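Long-range contacts in ribokinase, putative (Burkholderia thailandensis, PDB 3B1Q), which binds inosine and, as a member of the pfkB (ribokinase-like) family, probably acts as a nucleoside kinase: residues D63-G68 and A133-L138; P96-A101 and P119-Q124; F165-G170 and T187-N192; A242-D247 and K283-G288. All coordinates share one frame; numbering follows the deposited sequence. Where two conformers were deposited one is given.

Interaction 1: D63-G68 and A133-L138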
loop_
_atom_site.group_PDB
_atom_site.type_symbol
_atom_site.label_atom_id
_atom_site.label_comp_id
_atom_site.label_asym_id
_atom_site.label_seq_id
_atom_site.Cartn_x
_atom_site.Cartn_y
_atom_site.Cartn_z
ATOM N N ASP A 63 -31.875 1.239 13.002
ATOM C CA ASP A 63 -32.119 -0.020 12.266
ATOM C C ASP A 63 -31.418 0.206 10.926
ATOM O O ASP A 63 -32.012 0.827 10.055
ATOM C CB ASP A 63 -33.653 -0.236 12.084
ATOM C CG ASP A 63 -33.991 -1.538 11.326
ATOM O OD1 ASP A 63 -33.025 -2.217 10.932
ATOM O OD2 ASP A 63 -35.196 -1.812 11.079
ATOM N N ALA A 64 -30.199 -0.302 10.793
ATOM C CA ALA A 64 -29.307 0.018 9.665
ATOM C C ALA A 64 -29.393 -1.143 8.696
ATOM O O ALA A 64 -29.174 -2.298 9.059
ATOM C CB ALA A 64 -27.868 0.202 10.164
ATOM N N ARG A 65 -29.690 -0.852 7.427
ATOM C CA ARG A 65 -29.701 -1.935 6.451
ATOM C C ARG A 65 -28.617 -1.644 5.438
ATOM O O ARG A 65 -28.733 -0.770 4.576
ATOM C CB ARG A 65 -31.028 -2.011 5.734
ATOM C CG ARG A 65 -32.289 -2.122 6.675
ATOM C CD ARG A 65 -32.341 -3.433 7.432
ATOM N NE ARG A 65 -33.504 -3.377 8.366
ATOM C CZ ARG A 65 -34.790 -3.553 8.054
ATOM N NH1 ARG A 65 -35.184 -3.903 6.835
ATOM N NH2 ARG A 65 -35.713 -3.421 8.992
ATOM N N MET A 66 -27.529 -2.379 5.528
ATOM C CA MET A 66 -26.409 -2.158 4.581
ATOM C C MET A 66 -26.729 -2.655 3.170
ATOM O O MET A 66 -27.308 -3.764 2.965
ATOM C CB MET A 66 -25.191 -2.958 5.105
ATOM C CG MET A 66 -24.512 -2.359 6.305
ATOM S SD MET A 66 -23.269 -3.534 6.994
ATOM C CE MET A 66 -22.333 -3.673 5.585
ATOM N N MET A 67 -26.296 -1.856 2.178
ATOM C CA MET A 67 -26.504 -2.239 0.779
ATOM C C MET A 67 -25.138 -2.089 0.146
ATOM O O MET A 67 -24.592 -0.950 0.079
ATOM C CB MET A 67 -27.572 -1.363 0.107
ATOM C CG MET A 67 -27.656 -1.629 -1.388
ATOM S SD MET A 67 -29.073 -0.944 -2.264
ATOM C CE MET A 67 -30.387 -2.079 -1.850
ATOM N N GLY A 68 -24.528 -3.231 -0.199
ATOM C CA GLY A 68 -23.216 -3.155 -0.808
ATOM C C GLY A 68 -22.802 -4.562 -1.265
ATOM O O GLY A 68 -23.561 -5.493 -1.060
ATOM N N ALA A 133 -35.521 -1.722 -2.024
ATOM C CA ALA A 133 -35.466 -1.914 -0.564
ATOM C C ALA A 133 -36.763 -1.482 0.136
ATOM O O ALA A 133 -37.269 -0.379 -0.094
ATOM C CB ALA A 133 -34.281 -1.205 0.038
ATOM N N LYS A 134 -37.277 -2.340 1.005
ATOM C CA LYS A 134 -38.568 -2.092 1.645
ATOM C C LYS A 134 -38.422 -1.422 3.037
ATOM O O LYS A 134 -37.365 -1.561 3.710
ATOM C CB LYS A 134 -39.369 -3.424 1.717
ATOM C CG LYS A 134 -40.391 -3.575 0.555
ATOM C CD LYS A 134 -41.497 -4.618 0.841
ATOM C CE LYS A 134 -42.861 -4.087 0.378
ATOM N NZ LYS A 134 -43.928 -5.125 0.102
ATOM N N ASP A 135 -39.466 -0.690 3.454
ATOM C CA ASP A 135 -39.525 -0.097 4.804
ATOM C C ASP A 135 -38.414 0.958 5.049
ATOM O O ASP A 135 -37.981 1.198 6.183
ATOM C CB ASP A 135 -39.402 -1.228 5.848
ATOM C CG ASP A 135 -39.759 -0.775 7.262
ATOM O OD1 ASP A 135 -40.773 -0.032 7.407
ATOM O OD2 ASP A 135 -39.027 -1.157 8.222
ATOM N N ILE A 136 -37.909 1.551 3.974
ATOM C CA ILE A 136 -36.788 2.506 4.111
ATOM C C ILE A 136 -37.326 3.921 4.214
ATOM O O ILE A 136 -38.115 4.388 3.376
ATOM C CB ILE A 136 -35.821 2.385 2.904
ATOM C CG1 ILE A 136 -35.235 0.972 2.800
ATOM C CG2 ILE A 136 -34.700 3.449 2.978
ATOM C CD1 ILE A 136 -34.442 0.493 4.077
ATOM N N LYS A 137 -36.954 4.582 5.283
ATOM C CA LYS A 137 -37.415 5.942 5.553
ATOM C C LYS A 137 -36.356 7.002 5.325
ATOM O O LYS A 137 -36.727 8.177 5.211
ATOM C CB LYS A 137 -37.954 6.093 6.994
ATOM C CG LYS A 137 -39.079 5.096 7.302
ATOM C CD LYS A 137 -40.283 5.272 6.379
ATOM C CE LYS A 137 -41.556 4.711 6.993
ATOM N NZ LYS A 137 -42.722 5.073 6.123
ATOM N N LEU A 138 -35.093 6.595 5.273
ATOM C CA LEU A 138 -33.935 7.500 5.116
ATOM C C LEU A 138 -32.779 6.687 4.549
ATOM O O LEU A 138 -32.762 5.462 4.679
ATOM C CB LEU A 138 -33.571 8.080 6.487
ATOM C CG LEU A 138 -32.346 9.004 6.577
ATOM C CD1 LEU A 138 -32.632 10.349 5.831
ATOM C CD2 LEU A 138 -32.115 9.289 8.067
#
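R65 NH2 makes the shortest polar bond here, 2.7 Å to D63 OD2, and is the R65 atom nearest D135. The site lies at the beginning of strand 64-71 in the large, mostly parallel sheet of the ribokinase fold, where the loop leading into strand 138-141 passes over it. NE of R65 reaches D63 OD1 at 2.9 Å, so the guanidinium is held side-on, one nitrogen to each oxygen of the carboxylate on its syn side. With its rotation fixed in this way, R65 meets D135 by charge alone: OD2 of D135 stands 4.1 Å from NH2, well out of the guanidinium plane, and no N-H points at it. The two carboxylates are near each other, and R65 probably offsets their repulsion. Nearer the backbone, R65 CG (chi1 -54°) comes within 4.3 Å of I136 CD1 before the chain bends at chi2 toward D63. L4 of strand 3-6 also touches I136 and A133. Further along the strand, the methyl CE of M67 ends 4.4 Å from A133 CB.

Interaction 2: P96-A101 and P119-Q124. With NOS (inosine), chain G.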
loop_
_atom_site.group_PDB
_atom_site.type_symbol
_atom_site.label_atom_id
_atom_site.label_comp_id
_atom_site.label_asym_id
_atom_site.label_seq_id
_atom_site.Cartn_x
_atom_site.Cartn_y
_atom_site.Cartn_z
ATOM N N PRO A 96 -19.799 -14.381 -6.585
ATOM C CA PRO A 96 -18.940 -15.547 -6.746
ATOM C C PRO A 96 -17.595 -15.208 -7.406
ATOM O O PRO A 96 -17.543 -14.309 -8.270
ATOM C CB PRO A 96 -19.751 -16.458 -7.704
ATOM C CG PRO A 96 -21.232 -16.095 -7.371
ATOM C CD PRO A 96 -21.153 -14.576 -7.170
ATOM N N ASP A 97 -16.560 -15.926 -6.959
ATOM C CA ASP A 97 -15.258 -15.918 -7.680
ATOM C C ASP A 97 -14.603 -14.523 -7.669
ATOM O O ASP A 97 -13.839 -14.186 -8.608
ATOM C CB ASP A 97 -15.443 -16.341 -9.145
ATOM C CG ASP A 97 -16.132 -17.710 -9.307
ATOM O OD1 ASP A 97 -16.884 -17.812 -10.300
ATOM O OD2 ASP A 97 -15.907 -18.596 -8.454
ATOM N N THR A 98 -14.935 -13.703 -6.685
ATOM C CA THR A 98 -14.544 -12.265 -6.615
ATOM C C THR A 98 -13.947 -12.012 -5.250
ATOM O O THR A 98 -14.331 -12.623 -4.260
ATOM C CB THR A 98 -15.817 -11.354 -6.827
ATOM O OG1 THR A 98 -16.335 -11.671 -8.157
ATOM C CG2 THR A 98 -15.506 -9.869 -6.861
ATOM N N TYR A 99 -12.990 -11.084 -5.179
ATOM C CA TYR A 99 -12.459 -10.675 -3.883
ATOM C C TYR A 99 -13.175 -9.458 -3.333
ATOM O O TYR A 99 -13.587 -8.602 -4.135
ATOM C CB TYR A 99 -10.989 -10.294 -4.042
ATOM C CG TYR A 99 -10.093 -11.493 -4.292
ATOM C CD1 TYR A 99 -9.487 -12.145 -3.220
ATOM C CD2 TYR A 99 -9.769 -11.914 -5.604
ATOM C CE1 TYR A 99 -8.643 -13.255 -3.428
ATOM C CE2 TYR A 99 -8.917 -13.014 -5.819
ATOM C CZ TYR A 99 -8.342 -13.650 -4.716
ATOM O OH TYR A 99 -7.513 -14.710 -4.899
ATOM N N SER A 100 -13.300 -9.355 -2.002
ATOM C CA SER A 100 -13.870 -8.174 -1.373
ATOM C C SER A 100 -12.883 -7.026 -1.478
ATOM O O SER A 100 -11.678 -7.263 -1.578
ATOM C CB SER A 100 -14.213 -8.438 0.105
ATOM O OG SER A 100 -15.081 -9.612 0.231
ATOM N N ALA A 101 -13.428 -5.806 -1.432
ATOM C CA ALA A 101 -12.599 -4.581 -1.432
ATOM C C ALA A 101 -11.609 -4.609 -0.265
ATOM O O ALA A 101 -11.925 -5.103 0.808
ATOM C CB ALA A 101 -13.507 -3.387 -1.321
ATOM N N PRO A 119 -10.776 -2.093 -5.284
ATOM C CA PRO A 119 -12.219 -2.180 -5.087
ATOM C C PRO A 119 -12.802 -3.606 -5.133
ATOM O O PRO A 119 -13.850 -3.862 -4.501
ATOM C CB PRO A 119 -12.772 -1.369 -6.239
ATOM C CG PRO A 119 -11.615 -1.282 -7.285
ATOM C CD PRO A 119 -10.379 -1.346 -6.499
ATOM N N GLY A 120 -12.185 -4.479 -5.934
ATOM C CA GLY A 120 -12.716 -5.888 -5.998
ATOM C C GLY A 120 -14.241 -5.863 -6.261
ATOM O O GLY A 120 -14.695 -5.185 -7.179
ATOM N N ALA A 121 -15.018 -6.576 -5.450
ATOM C CA ALA A 121 -16.496 -6.644 -5.668
ATOM C C ALA A 121 -17.214 -5.306 -5.625
ATOM O O ALA A 121 -18.346 -5.200 -6.138
ATOM C CB ALA A 121 -17.142 -7.601 -4.596
ATOM N N MET A 122 -16.624 -4.277 -5.019
ATOM C CA MET A 122 -17.237 -2.979 -5.042
ATOM C C MET A 122 -17.543 -2.477 -6.449
ATOM O O MET A 122 -18.512 -1.740 -6.618
ATOM C CB MET A 122 -16.347 -1.976 -4.284
ATOM C CG MET A 122 -17.070 -0.649 -4.054
ATOM S SD MET A 122 -16.005 0.669 -3.355
ATOM C CE MET A 122 -15.121 1.214 -4.811
ATOM N N MET A 123 -16.718 -2.876 -7.434
ATOM C CA MET A 123 -16.907 -2.424 -8.820
ATOM C C MET A 123 -18.228 -2.910 -9.410
ATOM O O MET A 123 -18.659 -2.410 -10.452
ATOM C CB MET A 123 -15.733 -2.857 -9.682
ATOM C CG MET A 123 -14.410 -2.246 -9.245
ATOM S SD MET A 123 -14.534 -0.436 -9.179
ATOM C CE MET A 123 -14.410 0.045 -10.910
ATOM N N GLN A 124 -18.862 -3.868 -8.727
ATOM C CA GLN A 124 -20.151 -4.439 -9.159
ATOM C C GLN A 124 -21.271 -3.968 -8.251
ATOM O O GLN A 124 -22.331 -4.576 -8.237
ATOM C CB GLN A 124 -20.099 -5.995 -9.211
ATOM C CG GLN A 124 -19.240 -6.440 -10.331
ATOM C CD GLN A 124 -19.728 -5.909 -11.646
ATOM O OE1 GLN A 124 -18.956 -5.335 -12.410
ATOM N NE2 GLN A 124 -21.024 -6.076 -11.923
HETATM N N9 NOS G . -12.598 3.580 1.608
HETATM C C4 NOS G . -13.289 3.616 0.474
HETATM N N3 NOS G . -14.541 3.228 0.101
HETATM C C2 NOS G . -14.970 3.413 -1.157
HETATM N N1 NOS G . -14.175 3.973 -2.097
HETATM C C6 NOS G . -12.900 4.359 -1.828
HETATM O O6 NOS G . -12.111 4.894 -2.751
HETATM C C5 NOS G . -12.360 4.212 -0.491
HETATM N N7 NOS G . -11.223 4.504 0.155
HETATM C C8 NOS G . -11.380 4.110 1.436
HETATM C "C5'" NOS G . -13.356 5.250 5.912
HETATM O "O5'" NOS G . -14.492 6.129 5.643
HETATM C "C4'" NOS G . -13.584 4.025 5.014
HETATM O "O4'" NOS G . -13.408 4.335 3.585
HETATM C "C1'" NOS G . -13.206 3.108 2.887
HETATM C "C2'" NOS G . -12.276 2.351 3.820
HETATM O "O2'" NOS G . -12.554 0.965 3.610
HETATM C "C3'" NOS G . -12.560 2.896 5.205
HETATM O "O3'" NOS G . -13.001 1.898 6.148
#
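T98 is the first residue of the incoming chain to touch its partner, and its two branches part company. OG1, beside the backbone N at chi1 -61°, turns back to P96 O within its own loop, approaching from above the carbonyl plane, whereas CG2, anti to the backbone N, reaches over to A121 and lies 3.6 Å from both its CA and its CB. At Y99 the backbone does the work: its carbonyl O accepts from A121 N at 2.8 Å, with the donor nearly along the C=O axis, and the same oxygen sits 3.4 Å from G120 CA in a CA-H...O contact. G120, at positive phi, brings its CA against Y99 O. These two segments are the neighbouring connections between the large sheet and the small four-stranded sheet of the pfkB fold, one entering strand 101-108 and the other leaving strand 113-118, so the bond to Y99 ties the two crossings together. S100 turns its side chain from the partner segment, and OG is held by D74 and by the backbone N of G71. A101 closes the walk with CB packed 3.2 Å from P119 O and 4.3 Å from M122 CB. P119 O also receives M122 N, starting the short 3-10 turn. M122, extended through chi1 (-169°) and chi2, carries SD to within 3.7 Å of C2 of the bound inosine, and the bend at chi3 swings CE toward N1.

Interaction 3: F165-G170 and T187-N192. With NOS (inosine), chain G.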
loop_
_atom_site.group_PDB
_atom_site.type_symbol
_atom_site.label_atom_id
_atom_site.label_comp_id
_atom_site.label_asym_id
_atom_site.label_seq_id
_atom_site.Cartn_x
_atom_site.Cartn_y
_atom_site.Cartn_z
ATOM N N PHE A 165 -26.221 12.552 0.389
ATOM C CA PHE A 165 -25.241 12.214 -0.623
ATOM C C PHE A 165 -23.888 12.487 -0.038
ATOM O O PHE A 165 -23.617 13.597 0.442
ATOM C CB PHE A 165 -25.493 13.097 -1.880
ATOM C CG PHE A 165 -24.457 12.941 -2.959
ATOM C CD1 PHE A 165 -24.213 11.686 -3.544
ATOM C CD2 PHE A 165 -23.783 14.040 -3.418
ATOM C CE1 PHE A 165 -23.262 11.552 -4.603
ATOM C CE2 PHE A 165 -22.859 13.908 -4.458
ATOM C CZ PHE A 165 -22.610 12.678 -5.026
ATOM N N ASP A 166 -23.035 11.472 -0.076
ATOM C CA ASP A 166 -21.782 11.467 0.700
ATOM C C ASP A 166 -20.673 10.969 -0.285
ATOM O O ASP A 166 -20.212 9.827 -0.224
ATOM C CB ASP A 166 -21.990 10.569 1.927
ATOM C CG ASP A 166 -20.717 10.252 2.687
ATOM O OD1 ASP A 166 -19.742 11.029 2.655
ATOM O OD2 ASP A 166 -20.743 9.164 3.319
ATOM N N PRO A 167 -20.289 11.800 -1.219
ATOM C CA PRO A 167 -19.395 11.295 -2.266
ATOM C C PRO A 167 -18.000 10.844 -1.806
ATOM O O PRO A 167 -17.460 9.868 -2.354
ATOM C CB PRO A 167 -19.342 12.425 -3.274
ATOM C CG PRO A 167 -19.617 13.713 -2.440
ATOM C CD PRO A 167 -20.679 13.212 -1.443
ATOM N N GLY A 168 -17.460 11.547 -0.815
ATOM C CA GLY A 168 -16.234 11.141 -0.153
ATOM C C GLY A 168 -15.120 10.816 -1.117
ATOM O O GLY A 168 -14.841 11.576 -2.042
ATOM N N GLN A 169 -14.489 9.634 -0.887
ATOM C CA GLN A 169 -13.413 9.123 -1.766
ATOM C C GLN A 169 -13.834 8.845 -3.208
ATOM O O GLN A 169 -12.979 8.767 -4.102
ATOM C CB GLN A 169 -12.836 7.829 -1.159
ATOM C CG GLN A 169 -12.154 8.053 0.162
ATOM C CD GLN A 169 -13.052 7.678 1.314
ATOM O OE1 GLN A 169 -14.270 7.795 1.211
ATOM N NE2 GLN A 169 -12.463 7.202 2.430
ATOM N N GLY A 170 -15.141 8.731 -3.428
ATOM C CA GLY A 170 -15.696 8.674 -4.770
ATOM C C GLY A 170 -15.711 9.947 -5.596
ATOM O O GLY A 170 -15.916 9.890 -6.806
ATOM N N THR A 187 -31.182 14.987 -0.589
ATOM C CA THR A 187 -31.842 15.816 0.443
ATOM C C THR A 187 -30.822 16.478 1.350
ATOM O O THR A 187 -31.101 17.531 1.916
ATOM C CB THR A 187 -32.709 14.911 1.361
ATOM O OG1 THR A 187 -33.504 14.076 0.489
ATOM C CG2 THR A 187 -33.672 15.766 2.217
ATOM N N TYR A 188 -29.655 15.852 1.501
ATOM C CA TYR A 188 -28.596 16.477 2.314
ATOM C C TYR A 188 -27.286 16.131 1.630
ATOM O O TYR A 188 -27.204 15.104 0.892
ATOM C CB TYR A 188 -28.514 15.858 3.723
ATOM C CG TYR A 188 -29.844 15.586 4.375
ATOM C CD1 TYR A 188 -30.472 14.353 4.181
ATOM C CD2 TYR A 188 -30.535 16.607 5.084
ATOM C CE1 TYR A 188 -31.738 14.104 4.754
ATOM C CE2 TYR A 188 -31.830 16.363 5.649
ATOM C CZ TYR A 188 -32.392 15.082 5.450
ATOM O OH TYR A 188 -33.635 14.809 5.998
ATOM N N ILE A 189 -26.227 16.891 1.921
ATOM C CA ILE A 189 -24.893 16.498 1.462
ATOM C C ILE A 189 -23.941 16.602 2.668
ATOM O O ILE A 189 -24.030 17.590 3.432
ATOM C CB ILE A 189 -24.361 17.326 0.202
ATOM C CG1 ILE A 189 -22.855 17.084 -0.005
ATOM C CG2 ILE A 189 -24.654 18.763 0.286
ATOM C CD1 ILE A 189 -22.367 17.376 -1.429
ATOM N N ALA A 190 -23.070 15.601 2.803
ATOM C CA ALA A 190 -22.051 15.586 3.863
ATOM C C ALA A 190 -20.699 15.426 3.203
ATOM O O ALA A 190 -20.498 14.539 2.356
ATOM C CB ALA A 190 -22.269 14.489 4.827
ATOM N N VAL A 191 -19.786 16.299 3.592
ATOM C CA VAL A 191 -18.414 16.276 3.067
ATOM C C VAL A 191 -17.471 16.749 4.161
ATOM O O VAL A 191 -17.921 17.469 5.090
ATOM C CB VAL A 191 -18.263 17.230 1.836
ATOM C CG1 VAL A 191 -18.919 16.577 0.571
ATOM C CG2 VAL A 191 -18.765 18.686 2.123
ATOM N N ASN A 192 -16.166 16.469 4.037
ATOM C CA ASN A 192 -15.217 17.227 4.885
ATOM C C ASN A 192 -14.851 18.590 4.275
ATOM O O ASN A 192 -15.304 18.948 3.160
ATOM C CB ASN A 192 -13.978 16.388 5.275
ATOM C CG ASN A 192 -13.054 16.081 4.058
ATOM O OD1 ASN A 192 -12.901 16.883 3.157
ATOM N ND2 ASN A 192 -12.488 14.839 4.032
HETATM N N9 NOS G . -12.598 3.580 1.608
HETATM C C4 NOS G . -13.289 3.616 0.474
HETATM N N3 NOS G . -14.541 3.228 0.101
HETATM C C2 NOS G . -14.970 3.413 -1.157
HETATM N N1 NOS G . -14.175 3.973 -2.097
HETATM C C6 NOS G . -12.900 4.359 -1.828
HETATM O O6 NOS G . -12.111 4.894 -2.751
HETATM C C5 NOS G . -12.360 4.212 -0.491
HETATM N N7 NOS G . -11.223 4.504 0.155
HETATM C C8 NOS G . -11.380 4.110 1.436
HETATM C "C5'" NOS G . -13.356 5.250 5.912
HETATM O "O5'" NOS G . -14.492 6.129 5.643
HETATM C "C4'" NOS G . -13.584 4.025 5.014
HETATM O "O4'" NOS G . -13.408 4.335 3.585
HETATM C "C1'" NOS G . -13.206 3.108 2.887
HETATM C "C2'" NOS G . -12.276 2.351 3.820
HETATM O "O2'" NOS G . -12.554 0.965 3.610
HETATM C "C3'" NOS G . -12.560 2.896 5.205
HETATM O "O3'" NOS G . -13.001 1.898 6.148
HETATM O O HOH W 1 -18.618 13.093 1.414
#
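Two adjacent parallel strands of the large sheet, joined through helix 176-185 in a beta-alpha-beta unit, meet here just where the first strand ends. F165 pairs with I189: F165 N donates to Y188 O at 2.8 Å and A190 N to F165 O at 3.1 Å, and I189 CA adds a CA-H...O contact to that same F165 O. On the sheet face that carries them, F165 and I189 lie side by side, with F165 CD2 4.1 Å from I189 CD1 and L179 and I183 of helix 176-185 packing on this layer. P167 then folds back so that its CD rests 3.7 Å above one face of the F165 ring, offset toward the rim, while its CG meets V191 CG1 at 4.2 Å. Past the paired residues a water takes over from direct bonds, accepting from G168 N at 2.9 Å and lying within hydrogen-bonding distance of D166 OD1 and A190 O. D166 OD1 also forms a salt bridge with R256. Beyond the turn at G168, Q169, bent at chi2 (100°), runs alongside the bound inosine: its CB is 3.4 Å from O6 and its NE2 3.2 Å from O4'. In the other segment N192, which binds ADP, caps helix 193-203 through E195 N. Ligand-binding loops at the carboxyl ends of parallel strands are characteristic of Rossmann-like alpha/beta folds such as the ribokinase core.

Interaction 4: A242-D247 and K283-G288. With ACT (acetate ion), chain H.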
loop_
_atom_site.group_PDB
_atom_site.type_symbol
_atom_site.label_atom_id
_atom_site.label_comp_id
_atom_site.label_asym_id
_atom_site.label_seq_id
_atom_site.Cartn_x
_atom_site.Cartn_y
_atom_site.Cartn_z
ATOM N N ALA A 242 -11.308 14.570 22.415
ATOM C CA ALA A 242 -11.076 13.098 22.478
ATOM C C ALA A 242 -10.391 12.667 23.769
ATOM O O ALA A 242 -9.515 13.350 24.301
ATOM C CB ALA A 242 -10.300 12.622 21.311
ATOM N N GLU A 243 -10.718 11.454 24.223
ATOM C CA GLU A 243 -10.032 10.951 25.421
ATOM C C GLU A 243 -8.588 10.527 25.107
ATOM O O GLU A 243 -7.746 10.542 25.980
ATOM C CB GLU A 243 -10.864 9.802 26.059
ATOM C CG GLU A 243 -11.985 10.402 26.959
ATOM C CD GLU A 243 -13.100 9.400 27.325
ATOM O OE1 GLU A 243 -13.108 8.230 26.824
ATOM O OE2 GLU A 243 -13.928 9.812 28.184
ATOM N N ARG A 244 -8.348 10.091 23.879
ATOM C CA ARG A 244 -6.973 9.841 23.390
ATOM C C ARG A 244 -7.139 9.832 21.856
ATOM O O ARG A 244 -8.234 9.761 21.346
ATOM C CB ARG A 244 -6.422 8.503 23.911
ATOM C CG ARG A 244 -7.390 7.393 23.621
ATOM C CD ARG A 244 -6.947 6.063 24.274
ATOM N NE ARG A 244 -7.749 5.021 23.621
ATOM C CZ ARG A 244 -8.049 3.809 24.132
ATOM N NH1 ARG A 244 -7.680 3.510 25.379
ATOM N NH2 ARG A 244 -8.735 2.936 23.401
ATOM N N VAL A 245 -6.034 10.020 21.155
ATOM C CA VAL A 245 -6.075 10.012 19.678
ATOM C C VAL A 245 -5.241 8.867 19.153
ATOM O O VAL A 245 -3.988 8.868 19.328
ATOM C CB VAL A 245 -5.502 11.367 19.146
ATOM C CG1 VAL A 245 -5.652 11.408 17.609
ATOM C CG2 VAL A 245 -6.272 12.490 19.749
ATOM N N ILE A 246 -5.921 7.868 18.590
ATOM C CA ILE A 246 -5.263 6.620 18.240
ATOM C C ILE A 246 -5.296 6.476 16.712
ATOM O O ILE A 246 -4.282 6.126 16.122
ATOM C CB ILE A 246 -6.021 5.411 18.895
ATOM C CG1 ILE A 246 -5.783 5.445 20.420
ATOM C CG2 ILE A 246 -5.620 4.065 18.271
ATOM C CD1 ILE A 246 -4.345 5.345 20.887
ATOM N N ASP A 247 -6.416 6.772 16.091
ATOM C CA ASP A 247 -6.574 6.461 14.649
ATOM C C ASP A 247 -7.733 7.221 14.049
ATOM O O ASP A 247 -8.869 7.039 14.452
ATOM C CB ASP A 247 -6.774 4.911 14.472
ATOM C CG ASP A 247 -6.972 4.475 12.990
ATOM O OD1 ASP A 247 -6.566 5.223 12.073
ATOM O OD2 ASP A 247 -7.399 3.331 12.769
ATOM N N LYS A 283 -14.772 7.604 18.247
ATOM C CA LYS A 283 -14.130 6.751 17.258
ATOM C C LYS A 283 -12.610 6.957 17.288
ATOM O O LYS A 283 -11.859 5.981 17.282
ATOM C CB LYS A 283 -14.655 7.137 15.861
ATOM C CG LYS A 283 -14.764 6.020 14.891
ATOM C CD LYS A 283 -13.470 5.163 14.783
ATOM C CE LYS A 283 -12.204 5.979 14.282
ATOM N NZ LYS A 283 -10.929 5.217 14.592
ATOM N N ILE A 284 -12.185 8.212 17.308
ATOM C CA ILE A 284 -10.750 8.490 17.175
ATOM C C ILE A 284 -9.881 7.889 18.307
ATOM O O ILE A 284 -8.692 7.703 18.135
ATOM C CB ILE A 284 -10.498 9.999 16.973
ATOM C CG1 ILE A 284 -9.145 10.147 16.262
ATOM C CG2 ILE A 284 -10.425 10.703 18.329
ATOM C CD1 ILE A 284 -8.930 11.581 15.674
ATOM N N ALA A 285 -10.504 7.570 19.445
ATOM C CA ALA A 285 -9.802 6.997 20.577
ATOM C C ALA A 285 -9.501 5.481 20.396
ATOM O O ALA A 285 -8.922 4.854 21.281
ATOM C CB ALA A 285 -10.632 7.225 21.838
ATOM N N HIS A 286 -9.834 4.906 19.247
ATOM C CA HIS A 286 -9.712 3.480 19.046
ATOM C C HIS A 286 -9.144 3.175 17.671
ATOM O O HIS A 286 -9.327 3.935 16.745
ATOM C CB HIS A 286 -11.118 2.791 19.171
ATOM C CG HIS A 286 -11.720 2.978 20.514
ATOM N ND1 HIS A 286 -11.495 2.109 21.549
ATOM C CD2 HIS A 286 -12.490 3.983 21.003
ATOM C CE1 HIS A 286 -12.072 2.585 22.646
ATOM N NE2 HIS A 286 -12.718 3.700 22.330
ATOM N N GLN A 287 -8.471 2.024 17.560
ATOM C CA GLN A 287 -7.931 1.530 16.251
ATOM C C GLN A 287 -8.962 1.085 15.245
ATOM O O GLN A 287 -9.883 0.305 15.545
ATOM C CB GLN A 287 -6.975 0.323 16.424
ATOM C CG GLN A 287 -5.747 0.580 17.204
ATOM C CD GLN A 287 -4.687 1.453 16.447
ATOM O OE1 GLN A 287 -3.614 1.716 17.000
ATOM N NE2 GLN A 287 -4.976 1.843 15.230
ATOM N N GLY A 288 -8.815 1.512 13.989
ATOM C CA GLY A 288 -9.754 1.065 13.004
ATOM C C GLY A 288 -11.129 1.731 13.094
ATOM O O GLY A 288 -11.416 2.526 13.999
HETATM C C ACT H . -9.216 -0.443 20.296
HETATM O O ACT H . -8.603 0.651 20.097
HETATM O OXT ACT H . -10.247 -0.461 21.042
HETATM C CH3 ACT H . -8.700 -1.693 19.639
#
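R244 leaves its CB with chi1 at 52°, which places CG between the backbone N and the carbonyl carbon and leads the chain toward A285. CG packs 3.7 Å from A285 CB, and the extended chain carries CD past A285 O to the guanidinium. There NE and NH2 of R244 both grip A285 O side-on, at 2.6 and 2.9 Å, with the oxygen lying in the guanidinium plane. NH2 also passes near the H286 ring, planes 64° apart. I284 O, near the end of its helix, is likewise shared, by I246 N at 2.8 Å and D247 N at 3.2 Å. K283, bent at chi2 and chi3, brings NZ among three carbonyl oxygens, donating to D247 O (2.8 Å), H286 O and G288 O. OD2 of D247 uses its anti lone pair for G288 N, 2.6 Å away. I246 CG2 lies over the amide of Q287, 3.3 Å from its CD. An acetate, probably from the crystallisation liquor, is bound by H286 ND1 and Q287 N. The contact thus clasps the C-terminal end of helix 269-284 with the loop running from strand 234-237 to helix 251-264, whose C251 touches K283 and I284, while Q287 reaches R43 and E45 of strand 42-47.

Interactions 2 and 3 meet at the inosine: M122 and Q169 both touch it, although the centres of the two contacts are about 23 Å apart. S36 of the second subunit, hydrogen-bonded to the same ligand, packs on Q169. Interaction 1, which encloses interaction 2 along the chain, is more remote, the M67 side chain lying about 14 Å from inosine; it joins interaction 3 within the large sheet, where L138 CD1 packs 4.0 Å from Y188 CE1. Interaction 4 is on the opposite side of the chain's centre from interaction 1, about 28 Å between centres, but V245 comes about 3 Å, side chain to side chain, from N111, an ADP-binding residue.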